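Local atomic coordinates of glycerophosphoryl diester phosphodiesterase (Agrobacterium tumefaciens str. C58, PDB entry 3KS6), a protein that belongs to the glycerophosphoryl diester phosphodiesterase family, has a TIM-barrel fold and carries a bound magnesium ion. Residues Phe207-Ile218 / Val226-Ala237. Numbering follows the deposited sequence.
Sequences FGCWAAHTPSQI and VKVFTTDRPTLA
H213 reaches across to D232 with its imidazole. Its CB lies 4.3 Å from R233 NH1 and does not itself point at segment 226-237; CG, anti to the carbonyl carbon (chi1 -53°), brings the ring over to D232, CG ending 3.9 Å from D232 CB. ND1 accepts the backbone N-H of D232 at 2.9 Å, the donor lying 25° out of the ring plane. CE1 comes 3.3 Å from D232 CG, while CD2 and NE2 lie against D232 OD2, NE2 at too poor an angle for a hydrogen bond. The carboxylate stacks on the ring, planes 4° apart, with OD2 over the ring centre. A211 C covers the opposite face. D232 OD1 is hydrogen-bonded to H8 and T12, which probably helps fix the rotation of the carboxylate.

Preceding these turns, strands 207-210 and 228-231 run parallel, neighbours in the TIM barrel joined through helix 215-224 as a beta-alpha-beta crossover. C209 N donates to V228 O (2.8 Å), and C209 O accepts from T230 N. At the end of strand 228-231, T231 OG1 donates to A212 O at 2.7 Å and accepts from R233 N, an ST turn. R233 extends its chain past H213 O, and NH1 bonds that oxygen at 2.8 Å from above the carbonyl plane.

On the helix side, I218 puts CG2 3.9 Å from F229 CZ, while its CD1 meets L236 CD2 and A237 CB. P215 CG touches the same L236 methyl.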
loop_
_atom_site.group_PDB
_atom_site.type_symbol
_atom_site.label_atom_id
_atom_site.label_comp_id
_atom_site.label_asym_id
_atom_site.label_seq_id
_atom_site.Cartn_x
_atom_site.Cartn_y
_atom_site.Cartn_z
ATOM N N PHE A 207 0.677 14.942 -2.370
ATOM C CA PHE A 207 1.866 14.527 -1.623
ATOM C C PHE A 207 1.493 13.730 -0.393
ATOM O O PHE A 207 0.832 14.237 0.508
ATOM C CB PHE A 207 2.697 15.764 -1.179
ATOM C CG PHE A 207 3.995 15.405 -0.440
ATOM C CD1 PHE A 207 5.155 15.064 -1.151
ATOM C CD2 PHE A 207 4.050 15.415 0.937
ATOM C CE1 PHE A 207 6.325 14.732 -0.497
ATOM C CE2 PHE A 207 5.236 15.081 1.613
ATOM C CZ PHE A 207 6.361 14.720 0.895
ATOM N N GLY A 208 1.983 12.503 -0.323
ATOM C CA GLY A 208 1.814 11.670 0.843
ATOM C C GLY A 208 3.056 10.869 1.204
ATOM O O GLY A 208 4.096 10.976 0.540
ATOM N N CYS A 209 2.944 10.064 2.257
ATOM C CA CYS A 209 4.092 9.346 2.782
ATOM C C CYS A 209 3.826 7.886 3.099
ATOM O O CYS A 209 2.677 7.391 3.092
ATOM C CB CYS A 209 4.678 10.067 4.020
ATOM S SG CYS A 209 5.074 11.789 3.741
ATOM N N TRP A 210 4.913 7.167 3.334
ATOM C CA TRP A 210 4.866 5.771 3.749
ATOM C C TRP A 210 6.004 5.508 4.748
ATOM O O TRP A 210 6.887 6.359 4.972
ATOM C CB TRP A 210 4.889 4.791 2.554
ATOM C CG TRP A 210 5.907 5.087 1.505
ATOM C CD1 TRP A 210 5.770 5.919 0.474
ATOM C CD2 TRP A 210 7.226 4.514 1.399
ATOM N NE1 TRP A 210 6.928 5.940 -0.285
ATOM C CE2 TRP A 210 7.826 5.066 0.261
ATOM C CE3 TRP A 210 7.945 3.570 2.146
ATOM C CZ2 TRP A 210 9.124 4.748 -0.119
ATOM C CZ3 TRP A 210 9.213 3.242 1.759
ATOM C CH2 TRP A 210 9.797 3.825 0.635
ATOM N N ALA A 211 5.890 4.387 5.420
ATOM C CA ALA A 211 6.835 3.916 6.448
ATOM C C ALA A 211 6.795 4.720 7.744
ATOM O O ALA A 211 7.802 4.812 8.435
ATOM C CB ALA A 211 8.304 3.790 5.903
ATOM N N ALA A 212 5.624 5.287 8.072
ATOM C CA ALA A 212 5.449 6.111 9.283
ATOM C C ALA A 212 5.016 5.204 10.422
ATOM O O ALA A 212 3.840 5.103 10.732
ATOM C CB ALA A 212 4.442 7.167 9.054
ATOM N N HIS A 213 5.981 4.538 11.035
ATOM C CA HIS A 213 5.700 3.489 12.026
ATOM C C HIS A 213 5.871 3.889 13.498
ATOM O O HIS A 213 5.294 3.230 14.374
ATOM C CB HIS A 213 6.574 2.279 11.729
ATOM C CG HIS A 213 6.470 1.793 10.322
ATOM N ND1 HIS A 213 5.276 1.708 9.635
ATOM C CD2 HIS A 213 7.421 1.368 9.468
ATOM C CE1 HIS A 213 5.496 1.226 8.425
ATOM N NE2 HIS A 213 6.796 1.019 8.294
ATOM N N THR A 214 6.581 4.984 13.768
ATOM C CA THR A 214 6.818 5.481 15.138
ATOM C C THR A 214 6.046 6.766 15.455
ATOM O O THR A 214 5.617 7.480 14.546
ATOM C CB THR A 214 8.330 5.811 15.330
ATOM O OG1 THR A 214 8.648 6.992 14.590
ATOM C CG2 THR A 214 9.233 4.648 14.852
ATOM N N PRO A 215 5.885 7.097 16.754
ATOM C CA PRO A 215 5.195 8.310 17.090
ATOM C C PRO A 215 5.758 9.545 16.463
ATOM O O PRO A 215 4.980 10.406 16.050
ATOM C CB PRO A 215 5.347 8.392 18.630
ATOM C CG PRO A 215 5.480 7.004 19.049
ATOM C CD PRO A 215 6.244 6.327 17.957
ATOM N N SER A 216 7.089 9.672 16.419
ATOM C CA SER A 216 7.701 10.865 15.844
ATOM C C SER A 216 7.383 10.960 14.339
ATOM O O SER A 216 7.112 12.047 13.827
ATOM C CB SER A 216 9.220 10.884 16.071
ATOM O OG SER A 216 9.785 9.624 15.778
ATOM N N GLN A 217 7.449 9.831 13.657
ATOM C CA GLN A 217 7.166 9.792 12.207
ATOM C C GLN A 217 5.697 10.095 11.902
ATOM O O GLN A 217 5.386 10.849 11.008
ATOM C CB GLN A 217 7.500 8.415 11.661
ATOM C CG GLN A 217 8.965 8.194 11.464
ATOM C CD GLN A 217 9.274 6.786 11.102
ATOM O OE1 GLN A 217 8.611 5.835 11.549
ATOM N NE2 GLN A 217 10.319 6.620 10.277
ATOM N N ILE A 218 4.802 9.464 12.656
ATOM C CA ILE A 218 3.383 9.733 12.562
ATOM C C ILE A 218 3.086 11.206 12.833
ATOM O O ILE A 218 2.380 11.843 12.051
ATOM C CB ILE A 218 2.559 8.826 13.508
ATOM C CG1 ILE A 218 2.644 7.345 13.080
ATOM C CG2 ILE A 218 1.090 9.327 13.578
ATOM C CD1 ILE A 218 2.182 6.345 14.135
ATOM N N VAL A 226 0.221 16.057 5.372
ATOM C CA VAL A 226 0.320 15.273 4.139
ATOM C C VAL A 226 -1.034 14.620 3.802
ATOM O O VAL A 226 -1.896 14.466 4.670
ATOM C CB VAL A 226 1.467 14.231 4.219
ATOM C CG1 VAL A 226 2.811 14.894 4.608
ATOM C CG2 VAL A 226 1.105 13.062 5.118
ATOM N N LYS A 227 -1.227 14.237 2.536
ATOM C CA LYS A 227 -2.500 13.692 2.115
ATOM C C LYS A 227 -2.842 12.412 2.839
ATOM O O LYS A 227 -3.990 12.200 3.252
ATOM C CB LYS A 227 -2.504 13.438 0.589
ATOM C CG LYS A 227 -3.813 12.909 0.079
ATOM C CD LYS A 227 -3.798 12.707 -1.460
ATOM C CE LYS A 227 -5.114 12.085 -1.952
ATOM N NZ LYS A 227 -5.115 12.075 -3.431
ATOM N N VAL A 228 -1.856 11.517 2.952
ATOM C CA VAL A 228 -2.078 10.194 3.487
ATOM C C VAL A 228 -0.717 9.661 3.884
ATOM O O VAL A 228 0.310 10.119 3.319
ATOM C CB VAL A 228 -2.686 9.261 2.426
ATOM C CG1 VAL A 228 -1.773 9.168 1.176
ATOM C CG2 VAL A 228 -3.000 7.840 3.009
ATOM N N PHE A 229 -0.717 8.742 4.853
ATOM C CA PHE A 229 0.482 7.947 5.170
ATOM C C PHE A 229 0.105 6.536 5.487
ATOM O O PHE A 229 -0.986 6.284 6.015
ATOM C CB PHE A 229 1.326 8.554 6.299
ATOM C CG PHE A 229 0.620 8.648 7.636
ATOM C CD1 PHE A 229 0.737 7.626 8.539
ATOM C CD2 PHE A 229 -0.081 9.796 8.005
ATOM C CE1 PHE A 229 0.062 7.668 9.802
ATOM C CE2 PHE A 229 -0.714 9.889 9.267
ATOM C CZ PHE A 229 -0.634 8.828 10.159
ATOM N N THR A 230 0.970 5.589 5.110
ATOM C CA THR A 230 0.833 4.207 5.554
ATOM C C THR A 230 1.617 4.009 6.858
ATOM O O THR A 230 2.641 4.645 7.105
ATOM C CB THR A 230 1.307 3.203 4.547
ATOM O OG1 THR A 230 2.698 3.431 4.261
ATOM C CG2 THR A 230 0.403 3.267 3.247
ATOM N N THR A 231 1.079 3.144 7.718
ATOM C CA THR A 231 1.672 2.866 9.039
ATOM C C THR A 231 1.473 1.438 9.482
ATOM O O THR A 231 0.408 0.842 9.313
ATOM C CB THR A 231 1.101 3.812 10.159
ATOM O OG1 THR A 231 1.716 3.555 11.451
ATOM C CG2 THR A 231 -0.433 3.687 10.263
ATOM N N ASP A 232 2.516 0.891 10.085
ATOM C CA ASP A 232 2.459 -0.422 10.724
ATOM C C ASP A 232 1.818 -0.378 12.106
ATOM O O ASP A 232 1.654 -1.439 12.720
ATOM C CB ASP A 232 3.869 -1.027 10.880
ATOM C CG ASP A 232 4.391 -1.633 9.610
ATOM O OD1 ASP A 232 3.596 -1.874 8.674
ATOM O OD2 ASP A 232 5.620 -1.901 9.582
ATOM N N ARG A 233 1.470 0.829 12.589
ATOM C CA ARG A 233 0.830 1.003 13.901
ATOM C C ARG A 233 -0.450 1.857 13.781
ATOM O O ARG A 233 -0.521 2.983 14.305
ATOM C CB ARG A 233 1.816 1.630 14.896
ATOM C CG ARG A 233 2.971 0.689 15.282
ATOM C CD ARG A 233 3.679 1.184 16.554
ATOM N NE ARG A 233 4.726 0.270 17.071
ATOM C CZ ARG A 233 6.027 0.281 16.747
ATOM N NH1 ARG A 233 6.519 1.125 15.835
ATOM N NH2 ARG A 233 6.865 -0.584 17.322
ATOM N N PRO A 234 -1.449 1.314 13.092
ATOM C CA PRO A 234 -2.676 2.046 12.824
ATOM C C PRO A 234 -3.410 2.500 14.088
ATOM O O PRO A 234 -3.970 3.595 14.117
ATOM C CB PRO A 234 -3.506 1.040 12.027
ATOM C CG PRO A 234 -2.930 -0.341 12.386
ATOM C CD PRO A 234 -1.476 -0.034 12.479
ATOM N N THR A 235 -3.366 1.684 15.131
ATOM C CA THR A 235 -4.055 2.007 16.378
ATOM C C THR A 235 -3.440 3.272 16.976
ATOM O O THR A 235 -4.148 4.200 17.324
ATOM C CB THR A 235 -4.032 0.804 17.335
ATOM O OG1 THR A 235 -4.713 -0.322 16.718
ATOM C CG2 THR A 235 -4.705 1.175 18.663
ATOM N N LEU A 236 -2.109 3.333 17.011
ATOM C CA LEU A 236 -1.368 4.506 17.486
ATOM C C LEU A 236 -1.588 5.700 16.606
ATOM O O LEU A 236 -1.769 6.799 17.098
ATOM C CB LEU A 236 0.143 4.191 17.576
ATOM C CG LEU A 236 1.073 5.370 17.940
ATOM C CD1 LEU A 236 0.743 5.887 19.355
ATOM C CD2 LEU A 236 2.547 4.997 17.808
ATOM N N ALA A 237 -1.587 5.494 15.297
ATOM C CA ALA A 237 -1.780 6.579 14.361
ATOM C C ALA A 237 -3.151 7.229 14.563
ATOM O O ALA A 237 -3.265 8.447 14.512
ATOM C CB ALA A 237 -1.651 6.086 12.914
#